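PDB 3H1Q: ethanolamine utilization protein EutJ from Carboxydothermus hydrogenoformans Z-2901, which probably binds ATP as a member of the actin-like ATPase superfamily and is named for a role in ethanolamine utilization. Local coordinates for residues E20-L25 / P51-L56; A38-V43 / R78-K83. All blocks are in the same frame, centred on the assembly; numbering follows the deposited sequence.

In the fold
Both contacts belong to the five-stranded mixed sheet whose order, 3-2-1-4-5, marks the RNase H-like core of actin-type ATPases. Their segments alternate along the chain: 20-25, 38-43, 51-56, 78-83. Contact 1 lays a loop along the outer edge of strand 51-58, and contact 2 packs helix 70-87 on the adjacent strand 39-45; the two centres lie about 12 Å apart. Among the links that join them directly are a probable hydrogen bond from Leu42 N to Ala55 O (2.9 Å), packing of Ala55 on Leu80, and the Glu20-Lys83 salt bridge. One end of strand 39-45 reaches ATP, whereas contact 1 lies away from the nucleotide.

Contact 1 (E20-L25 / P51-L56)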
ATOM      1  N   GLU A  20       4.965 -13.102 -12.555  1.00 37.00           N
ATOM      2  CA  GLU A  20       3.796 -13.114 -13.449  1.00 36.89           C
ATOM      3  C   GLU A  20       3.245 -14.516 -13.676  1.00 35.42           C
ATOM      4  O   GLU A  20       3.364 -15.045 -14.770  1.00 35.00           O
ATOM      5  CB  GLU A  20       4.151 -12.464 -14.788  1.00 37.44           C
ATOM      6  CG  GLU A  20       4.633 -11.021 -14.669  1.00 42.15           C
ATOM      7  CD  GLU A  20       4.992 -10.389 -16.015  1.00 48.09           C
ATOM      8  OE1 GLU A  20       5.060 -11.134 -17.021  1.00 51.09           O
ATOM      9  OE2 GLU A  20       5.199  -9.148 -16.070  1.00 49.67           O
ATOM     10  N   ILE A  21       2.700 -15.134 -12.632  1.00 33.99           N
ATOM     11  CA  ILE A  21       1.971 -16.376 -12.795  1.00 32.90           C
ATOM     12  C   ILE A  21       0.735 -16.233 -11.961  1.00 32.59           C
ATOM     13  O   ILE A  21       0.624 -15.272 -11.199  1.00 32.73           O
ATOM     14  CB  ILE A  21       2.767 -17.646 -12.339  1.00 33.12           C
ATOM     15  CG1 ILE A  21       2.749 -17.775 -10.794  1.00 33.95           C
ATOM     16  CG2 ILE A  21       4.147 -17.750 -13.051  1.00 30.76           C
ATOM     17  CD1 ILE A  21       4.022 -18.287 -10.107  1.00 34.02           C
ATOM     18  N   VAL A  22      -0.176 -17.191 -12.097  1.00 32.28           N
ATOM     19  CA  VAL A  22      -1.423 -17.234 -11.332  1.00 32.25           C
ATOM     20  C   VAL A  22      -1.580 -18.477 -10.437  1.00 32.77           C
ATOM     21  O   VAL A  22      -0.872 -19.473 -10.602  1.00 33.34           O
ATOM     22  CB  VAL A  22      -2.632 -17.193 -12.259  1.00 31.84           C
ATOM     23  CG1 VAL A  22      -2.640 -15.897 -13.020  1.00 32.74           C
ATOM     24  CG2 VAL A  22      -2.598 -18.351 -13.192  1.00 29.79           C
ATOM     25  N   ASN A  23      -2.534 -18.395  -9.514  1.00 32.61           N
ATOM     26  CA  ASN A  23      -2.843 -19.441  -8.577  1.00 32.89           C
ATOM     27  C   ASN A  23      -4.154 -20.022  -9.032  1.00 33.06           C
ATOM     28  O   ASN A  23      -5.186 -19.457  -8.758  1.00 32.86           O
ATOM     29  CB  ASN A  23      -2.980 -18.836  -7.166  1.00 33.13           C
ATOM     30  CG  ASN A  23      -3.226 -19.873  -6.054  1.00 31.91           C
ATOM     31  OD1 ASN A  23      -3.391 -21.065  -6.294  1.00 32.33           O
ATOM     32  ND2 ASN A  23      -3.259 -19.390  -4.822  1.00 29.88           N
ATOM     33  N   PRO A  24      -4.113 -21.183  -9.686  1.00 33.72           N
ATOM     34  CA  PRO A  24      -5.269 -21.733 -10.371  1.00 34.74           C
ATOM     35  C   PRO A  24      -6.411 -22.151  -9.447  1.00 35.81           C
ATOM     36  O   PRO A  24      -6.835 -23.283  -9.442  1.00 35.86           O
ATOM     37  CB  PRO A  24      -4.685 -22.927 -11.134  1.00 34.05           C
ATOM     38  CG  PRO A  24      -3.557 -23.346 -10.338  1.00 33.54           C
ATOM     39  CD  PRO A  24      -2.994 -22.140  -9.654  1.00 33.40           C
ATOM     40  N   LEU A  25      -6.933 -21.210  -8.688  1.00 38.04           N
ATOM     41  CA  LEU A  25      -8.139 -21.468  -7.904  1.00 39.95           C
ATOM     42  C   LEU A  25      -9.414 -21.239  -8.748  1.00 41.24           C
ATOM     43  O   LEU A  25      -9.451 -20.367  -9.634  1.00 40.57           O
ATOM     44  CB  LEU A  25      -8.127 -20.638  -6.616  1.00 39.73           C
ATOM     45  CG  LEU A  25      -6.888 -20.983  -5.780  1.00 41.06           C
ATOM     46  CD1 LEU A  25      -6.511 -19.949  -4.722  1.00 42.57           C
ATOM     47  CD2 LEU A  25      -7.114 -22.317  -5.140  1.00 42.34           C
ATOM     48  N   PRO A  51      -4.865 -15.093  -2.689  1.00 36.15           N
ATOM     49  CA  PRO A  51      -4.359 -14.508  -3.922  1.00 35.36           C
ATOM     50  C   PRO A  51      -4.381 -15.461  -5.093  1.00 34.78           C
ATOM     51  O   PRO A  51      -3.951 -16.590  -4.974  1.00 34.37           O
ATOM     52  CB  PRO A  51      -2.917 -14.145  -3.575  1.00 35.39           C
ATOM     53  CG  PRO A  51      -2.948 -13.901  -2.143  1.00 35.90           C
ATOM     54  CD  PRO A  51      -3.931 -14.874  -1.578  1.00 35.74           C
ATOM     55  N   VAL A  52      -4.923 -14.969  -6.210  1.00 35.24           N
ATOM     56  CA  VAL A  52      -5.044 -15.686  -7.491  1.00 34.66           C
ATOM     57  C   VAL A  52      -4.156 -15.041  -8.569  1.00 34.62           C
ATOM     58  O   VAL A  52      -3.541 -15.745  -9.368  1.00 35.04           O
ATOM     59  CB  VAL A  52      -6.488 -15.699  -7.967  1.00 34.12           C
ATOM     60  CG1 VAL A  52      -6.561 -16.183  -9.376  1.00 33.82           C
ATOM     61  CG2 VAL A  52      -7.298 -16.588  -7.078  1.00 33.78           C
ATOM     62  N   ALA A  53      -4.062 -13.710  -8.561  1.00 34.15           N
ATOM     63  CA  ALA A  53      -3.308 -12.966  -9.573  1.00 33.52           C
ATOM     64  C   ALA A  53      -3.033 -11.552  -9.124  1.00 32.94           C
ATOM     65  O   ALA A  53      -3.764 -11.022  -8.278  1.00 32.79           O
ATOM     66  CB  ALA A  53      -4.108 -12.920 -10.885  1.00 33.51           C
ATOM     67  N   GLY A  54      -2.017 -10.928  -9.725  1.00 32.04           N
ATOM     68  CA  GLY A  54      -1.772  -9.516  -9.500  1.00 31.33           C
ATOM     69  C   GLY A  54      -0.755  -8.873 -10.413  1.00 31.49           C
ATOM     70  O   GLY A  54       0.129  -9.537 -10.945  1.00 30.86           O
ATOM     71  N   ALA A  55      -0.875  -7.557 -10.592  1.00 31.64           N
ATOM     72  CA  ALA A  55       0.088  -6.795 -11.383  1.00 31.61           C
ATOM     73  C   ALA A  55       0.282  -5.449 -10.735  1.00 32.02           C
ATOM     74  O   ALA A  55      -0.593  -4.989  -9.966  1.00 32.13           O
ATOM     75  CB  ALA A  55      -0.405  -6.623 -12.807  1.00 31.32           C
ATOM     76  N   LEU A  56       1.410  -4.817 -11.058  1.00 32.10           N
ATOM     77  CA  LEU A  56       1.766  -3.531 -10.486  1.00 33.09           C
ATOM     78  C   LEU A  56       2.486  -2.616 -11.485  1.00 34.80           C
ATOM     79  O   LEU A  56       3.474  -3.016 -12.121  1.00 34.94           O
ATOM     80  CB  LEU A  56       2.664  -3.755  -9.265  1.00 32.69           C
ATOM     81  CG  LEU A  56       3.259  -2.551  -8.533  1.00 30.39           C
ATOM     82  CD1 LEU A  56       3.613  -3.034  -7.187  1.00 30.46           C
ATOM     83  CD2 LEU A  56       4.495  -2.010  -9.199  1.00 26.55           C
TER
HETATM   84  O   HOH W   1      -0.616 -12.693 -11.396  1.00 20.60           O
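Val22 and Asn23 run antiparallel to Ala53 and Val52, the nearest CA pair being Asn23 and Val52 at 4.5 Å, and one direct main-chain hydrogen bond ties them, Asn23 N to Val52 O (2.8 Å, N-H...O 162°). Further along, a water carries the link: it accepts from Gly54 N and is hydrogen-bonded to Ile21 O. The loop thus follows the strand edge without forming a regular strand of its own.

Asn23 adds a second grip. With CG anti to its main-chain nitrogen (chi1 -176°), the amide swings beside the strand, and ND2 donates to Pro51 O over 2.9 Å. The donor lies nearly in line with the C=O bond (173°), although the acceptor is tilted out of the amide plane of Asn23. Main chain and side chain of one residue therefore hold successive carbonyls of the strand. An alanine at Asn23 has no ND2 to offer Pro51 O, and this part of the loop would probably be less firmly fixed, with Asn23 N to Val52 O the one direct hydrogen bond left between the segments. Apolar contacts flank the polar pair. Val22 CG1 meets Ala53 CB at 3.9 Å; on the other side of Asn23 in sequence, Leu25 CB touches Val52 CG2 at 4.2 Å.

The loop comes directly after helix 3-18, which ends in a Schellman motif with Glu20 as its C-prime residue. Leu16 and Lys9 of that helix touch Pro51, and Leu12 touches Asn23. Helix 70-87 touches Ala53 through Val84. Strand 51-58 is outermost in its sheet: on its inner side Val52 and Ala53 both face Val44 of strand 39-45, a classic beta bulge, and the loop lies along the other edge.

Contact 2 (A38-V43 / R78-K83); sequences ADIVLV and RELKAK. With ATP (adenosine-5'-triphosphate), chain C.
With CG anti to its carbonyl carbon (chi1 -59°), Leu80 carries its branched end from the helix onto Ile40 and Leu42, while Leu42 turns CG roughly anti to its main-chain nitrogen (chi1 159°) and sends CD2 to the helix backbone. The two leucines are also the closest pair by CA, Leu42 CA to Leu80 CA being 6.7 Å.

Leu80 CD1 and Leu42 CD2 do most of the touching. Leu80 CD1 reaches Ile40 CG2 at 3.6 Å, the two side chains crossing at a slant, and the same methyl lies 3.9 Å from Ile40 O, so it rests on strand backbone as well as side chain. Leu42 CD2 lies 4.0 Å from Leu80 CB and 3.8 Å from Lys81 N, against the peptide that joins Leu80 to Lys81. No hydrogen bond crosses the interface; the evidence is for van der Waals packing of methyls on side chains and on backbone, with Ile40, Leu42 and Leu80 all buried. Lys81 stays at the margin, where its amine turns from the strand to a salt bridge with Glu85 and a hydrogen bond to Leu92 O.

At the start of the strand the chain serves the nucleotide. Ala38 N donates to ATP O1B, on the beta phosphate, though the refined 2.4 Å is too short to be trusted at this resolution. Asp39 also belongs to the ATP pocket. The setting, a turn between strands 30-34 and 39-45, is consistent with the phosphate 1 loop of the actin-like fold.

Helix 70-87 lies across one face of the sheet, its local axis 8.8 Å from that of strand 39-43 and at 34° to it. Leu42 also touches Val31 and Val33 of the neighbouring strand 30-34. Val41 points the other way, to Pro265 of helix 263-269, placing the strand between two helical layers.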
ATOM      1  N   ALA A  38       2.732   6.139  -5.802  1.00 37.23           N
ATOM      2  CA  ALA A  38       3.961   5.690  -6.399  1.00 35.55           C
ATOM      3  C   ALA A  38       3.709   4.517  -7.265  1.00 34.76           C
ATOM      4  O   ALA A  38       4.549   4.213  -8.112  1.00 35.40           O
ATOM      5  CB  ALA A  38       4.979   5.387  -5.370  1.00 35.71           C
ATOM      6  N   ASP A  39       2.545   3.881  -7.084  1.00 33.21           N
ATOM      7  CA  ASP A  39       2.192   2.669  -7.851  1.00 31.82           C
ATOM      8  C   ASP A  39       0.690   2.375  -7.959  1.00 31.18           C
ATOM      9  O   ASP A  39      -0.119   2.818  -7.130  1.00 31.19           O
ATOM     10  CB  ASP A  39       2.893   1.440  -7.252  1.00 31.53           C
ATOM     11  CG  ASP A  39       2.682   1.322  -5.746  1.00 32.09           C
ATOM     12  OD1 ASP A  39       1.538   1.005  -5.260  1.00 28.68           O
ATOM     13  OD2 ASP A  39       3.695   1.587  -5.042  1.00 33.76           O
ATOM     14  N   ILE A  40       0.328   1.606  -8.982  1.00 30.39           N
ATOM     15  CA  ILE A  40      -1.014   1.100  -9.125  1.00 30.24           C
ATOM     16  C   ILE A  40      -0.889  -0.410  -9.078  1.00 30.51           C
ATOM     17  O   ILE A  40       0.036  -1.010  -9.678  1.00 30.16           O
ATOM     18  CB  ILE A  40      -1.642   1.551 -10.461  1.00 30.64           C
ATOM     19  CG1 ILE A  40      -1.867   3.058 -10.449  1.00 31.03           C
ATOM     20  CG2 ILE A  40      -2.978   0.812 -10.749  1.00 31.06           C
ATOM     21  CD1 ILE A  40      -2.353   3.615 -11.769  1.00 34.30           C
ATOM     22  N   VAL A  41      -1.803  -1.020  -8.335  1.00 30.52           N
ATOM     23  CA  VAL A  41      -1.770  -2.434  -8.114  1.00 31.33           C
ATOM     24  C   VAL A  41      -3.168  -2.953  -8.394  1.00 33.01           C
ATOM     25  O   VAL A  41      -4.180  -2.349  -7.967  1.00 34.02           O
ATOM     26  CB  VAL A  41      -1.338  -2.804  -6.652  1.00 31.08           C
ATOM     27  CG1 VAL A  41      -1.415  -4.350  -6.407  1.00 30.04           C
ATOM     28  CG2 VAL A  41       0.062  -2.269  -6.352  1.00 28.96           C
ATOM     29  N   LEU A  42      -3.220  -4.078  -9.106  1.00 33.36           N
ATOM     30  CA  LEU A  42      -4.452  -4.782  -9.324  1.00 33.46           C
ATOM     31  C   LEU A  42      -4.231  -6.157  -8.732  1.00 33.50           C
ATOM     32  O   LEU A  42      -3.185  -6.764  -8.984  1.00 33.82           O
ATOM     33  CB  LEU A  42      -4.713  -4.894 -10.821  1.00 33.95           C
ATOM     34  CG  LEU A  42      -5.672  -6.004 -11.236  1.00 35.00           C
ATOM     35  CD1 LEU A  42      -7.083  -5.473 -11.216  1.00 35.62           C
ATOM     36  CD2 LEU A  42      -5.309  -6.465 -12.600  1.00 38.00           C
ATOM     37  N   VAL A  43      -5.228  -6.646  -7.989  1.00 33.03           N
ATOM     38  CA  VAL A  43      -5.149  -7.877  -7.227  1.00 32.93           C
ATOM     39  C   VAL A  43      -6.433  -8.722  -7.380  1.00 33.67           C
ATOM     40  O   VAL A  43      -7.544  -8.186  -7.312  1.00 34.12           O
ATOM     41  CB  VAL A  43      -4.871  -7.539  -5.738  1.00 33.08           C
ATOM     42  CG1 VAL A  43      -5.025  -8.744  -4.810  1.00 31.92           C
ATOM     43  CG2 VAL A  43      -3.460  -6.926  -5.575  1.00 33.28           C
ATOM     44  N   ARG A  78      -6.069  -0.371 -17.319  1.00 40.01           N
ATOM     45  CA  ARG A  78      -6.329  -1.175 -18.501  1.00 40.06           C
ATOM     46  C   ARG A  78      -5.197  -2.142 -18.778  1.00 40.42           C
ATOM     47  O   ARG A  78      -5.451  -3.326 -18.966  1.00 40.57           O
ATOM     48  CB  ARG A  78      -6.686  -0.317 -19.699  1.00 39.55           C
ATOM     49  CG  ARG A  78      -8.140   0.024 -19.638  1.00 40.28           C
ATOM     50  CD  ARG A  78      -8.589   0.915 -20.757  1.00 41.96           C
ATOM     51  NE  ARG A  78      -8.312   0.344 -22.072  1.00 42.91           N
ATOM     52  CZ  ARG A  78      -9.191  -0.321 -22.809  1.00 44.07           C
ATOM     53  NH1 ARG A  78     -10.431  -0.523 -22.360  1.00 44.27           N
ATOM     54  NH2 ARG A  78      -8.816  -0.797 -23.995  1.00 45.91           N
ATOM     55  N   GLU A  79      -3.951  -1.674 -18.759  1.00 40.94           N
ATOM     56  CA  GLU A  79      -2.851  -2.564 -19.148  1.00 42.21           C
ATOM     57  C   GLU A  79      -2.640  -3.711 -18.128  1.00 41.41           C
ATOM     58  O   GLU A  79      -2.291  -4.847 -18.504  1.00 40.94           O
ATOM     59  CB  GLU A  79      -1.563  -1.790 -19.503  1.00 42.81           C
ATOM     60  CG  GLU A  79      -0.661  -1.353 -18.348  1.00 48.98           C
ATOM     61  CD  GLU A  79       0.218  -0.102 -18.701  1.00 58.68           C
ATOM     62  OE1 GLU A  79      -0.344   1.008 -19.001  1.00 60.44           O
ATOM     63  OE2 GLU A  79       1.481  -0.232 -18.664  1.00 61.21           O
ATOM     64  N   LEU A  80      -2.916  -3.403 -16.855  1.00 40.32           N
ATOM     65  CA  LEU A  80      -2.862  -4.377 -15.781  1.00 38.92           C
ATOM     66  C   LEU A  80      -3.949  -5.423 -15.972  1.00 38.45           C
ATOM     67  O   LEU A  80      -3.634  -6.621 -16.057  1.00 38.95           O
ATOM     68  CB  LEU A  80      -2.988  -3.705 -14.412  1.00 38.77           C
ATOM     69  CG  LEU A  80      -1.938  -2.659 -14.043  1.00 38.35           C
ATOM     70  CD1 LEU A  80      -2.226  -2.153 -12.682  1.00 37.77           C
ATOM     71  CD2 LEU A  80      -0.504  -3.183 -14.121  1.00 37.37           C
ATOM     72  N   LYS A  81      -5.207  -4.980 -16.067  1.00 37.18           N
ATOM     73  CA  LYS A  81      -6.329  -5.882 -16.312  1.00 36.17           C
ATOM     74  C   LYS A  81      -6.030  -6.853 -17.430  1.00 36.08           C
ATOM     75  O   LYS A  81      -6.396  -8.025 -17.354  1.00 36.69           O
ATOM     76  CB  LYS A  81      -7.578  -5.119 -16.680  1.00 35.78           C
ATOM     77  CG  LYS A  81      -8.823  -5.955 -16.616  1.00 34.90           C
ATOM     78  CD  LYS A  81     -10.056  -5.082 -16.630  1.00 35.97           C
ATOM     79  CE  LYS A  81     -10.752  -5.121 -17.978  1.00 37.02           C
ATOM     80  NZ  LYS A  81     -11.646  -6.298 -18.088  1.00 37.99           N
ATOM     81  N   ALA A  82      -5.345  -6.383 -18.460  1.00 35.46           N
ATOM     82  CA  ALA A  82      -5.086  -7.238 -19.594  1.00 35.33           C
ATOM     83  C   ALA A  82      -3.981  -8.204 -19.291  1.00 35.47           C
ATOM     84  O   ALA A  82      -4.017  -9.331 -19.743  1.00 35.56           O
ATOM     85  CB  ALA A  82      -4.751  -6.431 -20.797  1.00 35.13           C
ATOM     86  N   LYS A  83      -2.984  -7.769 -18.534  1.00 36.27           N
ATOM     87  CA  LYS A  83      -1.864  -8.655 -18.250  1.00 37.09           C
ATOM     88  C   LYS A  83      -2.392  -9.820 -17.461  1.00 37.13           C
ATOM     89  O   LYS A  83      -2.143 -10.983 -17.796  1.00 37.16           O
ATOM     90  CB  LYS A  83      -0.765  -7.968 -17.442  1.00 37.36           C
ATOM     91  CG  LYS A  83       0.365  -8.946 -17.091  1.00 39.24           C
ATOM     92  CD  LYS A  83       1.754  -8.328 -16.965  1.00 41.71           C
ATOM     93  CE  LYS A  83       1.791  -7.284 -15.885  1.00 44.85           C
ATOM     94  NZ  LYS A  83       3.159  -6.695 -15.746  1.00 49.88           N
TER
HETATM   95  PG  ATP C 301      -0.500   3.515  -1.128  1.00 69.41           P
HETATM   96  O1G ATP C 301      -0.197   2.196  -1.824  1.00 69.91           O
HETATM   97  O2G ATP C 301       0.130   3.646   0.231  1.00 71.40           O
HETATM   98  O3G ATP C 301      -1.989   3.827  -1.036  1.00 69.72           O
HETATM   99  PB  ATP C 301       1.486   4.307  -2.930  1.00 64.16           P
HETATM  100  O1B ATP C 301       2.128   5.503  -3.546  1.00 64.68           O
HETATM  101  O2B ATP C 301       1.114   3.200  -3.877  1.00 66.77           O
HETATM  102  O3B ATP C 301       0.249   4.672  -1.974  1.00 64.61           O
HETATM  103  PA  ATP C 301       3.137   2.310  -1.502  1.00 57.17           P
HETATM  104  O1A ATP C 301       2.902   1.370  -2.648  1.00 56.29           O
HETATM  105  O2A ATP C 301       2.575   1.949  -0.151  1.00 55.29           O
HETATM  106  O3A ATP C 301       2.536   3.784  -1.815  1.00 63.50           O
HETATM  107  O5' ATP C 301       4.697   2.671  -1.414  1.00 56.68           O
HETATM  108  C5' ATP C 301       5.464   3.254  -2.453  1.00 58.21           C
HETATM  109  C4' ATP C 301       6.781   3.588  -1.786  1.00 62.29           C
HETATM  110  O4' ATP C 301       7.353   2.388  -1.256  1.00 65.86           O
HETATM  111  C3' ATP C 301       7.784   4.128  -2.777  1.00 65.06           C
HETATM  112  O3' ATP C 301       8.442   5.287  -2.255  1.00 68.18           O
HETATM  113  C2' ATP C 301       8.834   3.055  -2.893  1.00 66.13           C
HETATM  114  O2' ATP C 301      10.127   3.612  -3.097  1.00 63.00           O
HETATM  115  C1' ATP C 301       8.738   2.298  -1.580  1.00 69.17           C
HETATM  116  N9  ATP C 301       9.377   0.966  -1.851  1.00 75.57           N
HETATM  117  C8  ATP C 301       8.971  -0.003  -2.701  1.00 76.49           C
HETATM  118  N7  ATP C 301       9.856  -1.038  -2.749  1.00 77.74           N
HETATM  119  C5  ATP C 301      10.877  -0.743  -1.927  1.00 79.11           C
HETATM  120  C6  ATP C 301      12.146  -1.389  -1.489  1.00 79.60           C
HETATM  121  N6  ATP C 301      12.522  -2.604  -1.949  1.00 79.02           N
HETATM  122  N1  ATP C 301      12.928  -0.723  -0.600  1.00 80.16           N
HETATM  123  C2  ATP C 301      12.606   0.486  -0.105  1.00 79.77           C
HETATM  124  N3  ATP C 301      11.467   1.125  -0.446  1.00 80.58           N
HETATM  125  C4  ATP C 301      10.570   0.581  -1.341  1.00 79.28           C